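PDB 3EHM: SusD homolog from Bacteroides thetaiotaomicron, which probably binds mucin O-glycans at the cell surface, as a SusD-like outer-membrane lipoprotein serving glycan utilization by this gut symbiont. Local coordinates for residues A[344-349]-A[439-444]. Sequence-based numbering, arbitrary orientation.
Sequences ASETYF and TQKYLA
The ring of Phe349 lies against the backbone of the facing helix where Gln440 joins Lys441. One face takes the peptide link, with Lys441 N 4.0 Å above the plane over the ring centre and Gln440 C displaced toward the rim. CG of Phe349 stands anti to its own carbonyl carbon (chi1 -70°), which carries the ring across to the other helix. Its CE1 meets CB of Gln440 at 3.5 Å, while CE2 approaches the methyl of Ala444 obliquely at 3.8 Å. The same methyl also packs against Ser345, 3.7 Å from its OG.

Lys441 runs past Phe349 in the opposite direction; its CD lies 3.8 Å from CB of Phe349 and also touches CG of Glu346. A bend at chi3 (68°) breaks the otherwise extended lysine chain and directs NZ to two bridging waters, one donating to Glu346 OE2 and the other to the carbonyl oxygen of Phe349. NZ and OE2 themselves remain 5.3 Å apart, their opposite charges linked through water; each residue has its salt bridge elsewhere, Lys441 to Glu455 and Glu346 to Arg210. A third water donates to Ser345 OG and, weakly, to the carbonyl oxygen of Ala444; Ser345 OG also bonds Glu378.

Helices 344-356 and 429-445 thus pack nearly antiparallel, their segment axes 9.6 Å apart at 171°, in the buried helical interior of this TPR-related SusD fold. Helix 364-378 borders the pair at Gln440 and Ala444, helix 449-459 touches Glu346, and strand 339-342 leads into helix 344-356.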
loop_
_atom_site.group_PDB
_atom_site.type_symbol
_atom_site.label_atom_id
_atom_site.label_comp_id
_atom_site.label_asym_id
_atom_site.label_seq_id
_atom_site.Cartn_x
_atom_site.Cartn_y
_atom_site.Cartn_z
ATOM N N ALA A 344 -9.160 8.303 6.358
ATOM C CA ALA A 344 -10.129 7.997 7.403
ATOM C C ALA A 344 -10.827 6.652 7.211
ATOM O O ALA A 344 -11.068 5.927 8.178
ATOM C CB ALA A 344 -11.164 9.119 7.491
ATOM N N SER A 345 -11.150 6.307 5.969
ATOM C CA SER A 345 -11.835 5.042 5.728
ATOM C C SER A 345 -11.041 3.853 6.257
ATOM O O SER A 345 -11.616 2.907 6.794
ATOM C CB SER A 345 -12.135 4.860 4.234
ATOM O OG SER A 345 -10.956 4.892 3.448
ATOM N N GLU A 346 -9.718 3.897 6.125
ATOM C CA GLU A 346 -8.895 2.789 6.598
ATOM C C GLU A 346 -9.063 2.589 8.103
ATOM O O GLU A 346 -9.150 1.457 8.588
ATOM C CB GLU A 346 -7.417 3.026 6.285
ATOM C CG GLU A 346 -6.573 1.778 6.501
ATOM C CD GLU A 346 -5.084 2.013 6.347
ATOM O OE1 GLU A 346 -4.685 2.942 5.609
ATOM O OE2 GLU A 346 -4.312 1.246 6.958
ATOM N N THR A 347 -9.106 3.691 8.840
ATOM C CA THR A 347 -9.270 3.624 10.288
ATOM C C THR A 347 -10.494 2.793 10.669
ATOM O O THR A 347 -10.433 1.951 11.569
ATOM C CB THR A 347 -9.409 5.035 10.888
ATOM O OG1 THR A 347 -8.197 5.767 10.664
ATOM C CG2 THR A 347 -9.673 4.959 12.381
ATOM N N TYR A 348 -11.610 3.019 9.982
ATOM C CA TYR A 348 -12.815 2.269 10.297
ATOM C C TYR A 348 -12.691 0.778 10.001
ATOM O O TYR A 348 -13.188 -0.043 10.768
ATOM C CB TYR A 348 -14.024 2.859 9.565
ATOM C CG TYR A 348 -14.401 4.222 10.094
ATOM C CD1 TYR A 348 -13.859 5.378 9.541
ATOM C CD2 TYR A 348 -15.247 4.352 11.195
ATOM C CE1 TYR A 348 -14.143 6.631 10.067
ATOM C CE2 TYR A 348 -15.537 5.604 11.734
ATOM C CZ TYR A 348 -14.980 6.737 11.164
ATOM O OH TYR A 348 -15.246 7.974 11.695
ATOM N N PHE A 349 -12.024 0.420 8.908
ATOM C CA PHE A 349 -11.872 -0.996 8.580
ATOM C C PHE A 349 -10.926 -1.677 9.556
ATOM O O PHE A 349 -11.075 -2.863 9.858
ATOM C CB PHE A 349 -11.388 -1.162 7.140
ATOM C CG PHE A 349 -12.428 -0.805 6.117
ATOM C CD1 PHE A 349 -13.624 -1.509 6.056
ATOM C CD2 PHE A 349 -12.225 0.249 5.234
ATOM C CE1 PHE A 349 -14.606 -1.167 5.131
ATOM C CE2 PHE A 349 -13.200 0.598 4.306
ATOM C CZ PHE A 349 -14.395 -0.111 4.255
ATOM N N THR A 439 -11.713 -6.980 2.003
ATOM C CA THR A 439 -12.075 -6.743 0.611
ATOM C C THR A 439 -12.530 -5.294 0.428
ATOM O O THR A 439 -12.152 -4.633 -0.537
ATOM C CB THR A 439 -13.193 -7.703 0.162
ATOM O OG1 THR A 439 -12.707 -9.053 0.213
ATOM C CG2 THR A 439 -13.640 -7.387 -1.257
ATOM N N GLN A 440 -13.339 -4.799 1.359
ATOM C CA GLN A 440 -13.807 -3.421 1.285
ATOM C C GLN A 440 -12.673 -2.442 1.583
ATOM O O GLN A 440 -12.636 -1.346 1.026
ATOM C CB GLN A 440 -14.972 -3.203 2.248
ATOM C CG GLN A 440 -16.283 -3.795 1.748
ATOM C CD GLN A 440 -16.688 -3.236 0.395
ATOM O OE1 GLN A 440 -16.665 -2.023 0.184
ATOM N NE2 GLN A 440 -17.073 -4.119 -0.526
ATOM N N LYS A 441 -11.745 -2.832 2.454
ATOM C CA LYS A 441 -10.613 -1.966 2.758
ATOM C C LYS A 441 -9.748 -1.874 1.498
ATOM O O LYS A 441 -9.233 -0.813 1.169
ATOM C CB LYS A 441 -9.784 -2.516 3.922
ATOM C CG LYS A 441 -8.616 -1.594 4.304
ATOM C CD LYS A 441 -7.980 -1.969 5.635
ATOM C CE LYS A 441 -7.257 -3.297 5.565
ATOM N NZ LYS A 441 -6.575 -3.582 6.858
ATOM N N TYR A 442 -9.611 -3.001 0.800
ATOM C CA TYR A 442 -8.842 -3.086 -0.446
ATOM C C TYR A 442 -9.396 -2.066 -1.444
ATOM O O TYR A 442 -8.647 -1.340 -2.100
ATOM C CB TYR A 442 -8.971 -4.506 -1.023
ATOM C CG TYR A 442 -8.501 -4.697 -2.462
ATOM C CD1 TYR A 442 -7.192 -5.084 -2.753
ATOM C CD2 TYR A 442 -9.388 -4.542 -3.525
ATOM C CE1 TYR A 442 -6.783 -5.319 -4.076
ATOM C CE2 TYR A 442 -8.994 -4.773 -4.840
ATOM C CZ TYR A 442 -7.698 -5.162 -5.110
ATOM O OH TYR A 442 -7.328 -5.400 -6.413
ATOM N N LEU A 443 -10.718 -2.024 -1.559
ATOM C CA LEU A 443 -11.378 -1.091 -2.467
ATOM C C LEU A 443 -11.160 0.368 -2.046
ATOM O O LEU A 443 -10.920 1.237 -2.885
ATOM C CB LEU A 443 -12.879 -1.404 -2.521
ATOM C CG LEU A 443 -13.458 -2.195 -3.703
ATOM C CD1 LEU A 443 -12.414 -3.059 -4.369
ATOM C CD2 LEU A 443 -14.635 -3.017 -3.214
ATOM N N ALA A 444 -11.232 0.631 -0.744
ATOM C CA ALA A 444 -11.059 1.986 -0.224
ATOM C C ALA A 444 -9.609 2.467 -0.213
ATOM O O ALA A 444 -9.353 3.669 -0.249
ATOM C CB ALA A 444 -11.640 2.079 1.183
HETATM O O HOH W 1 -8.458 4.157 2.827
HETATM O O HOH W 2 -4.572 -1.420 6.510
HETATM O O HOH W 3 -8.408 -4.303 8.911
#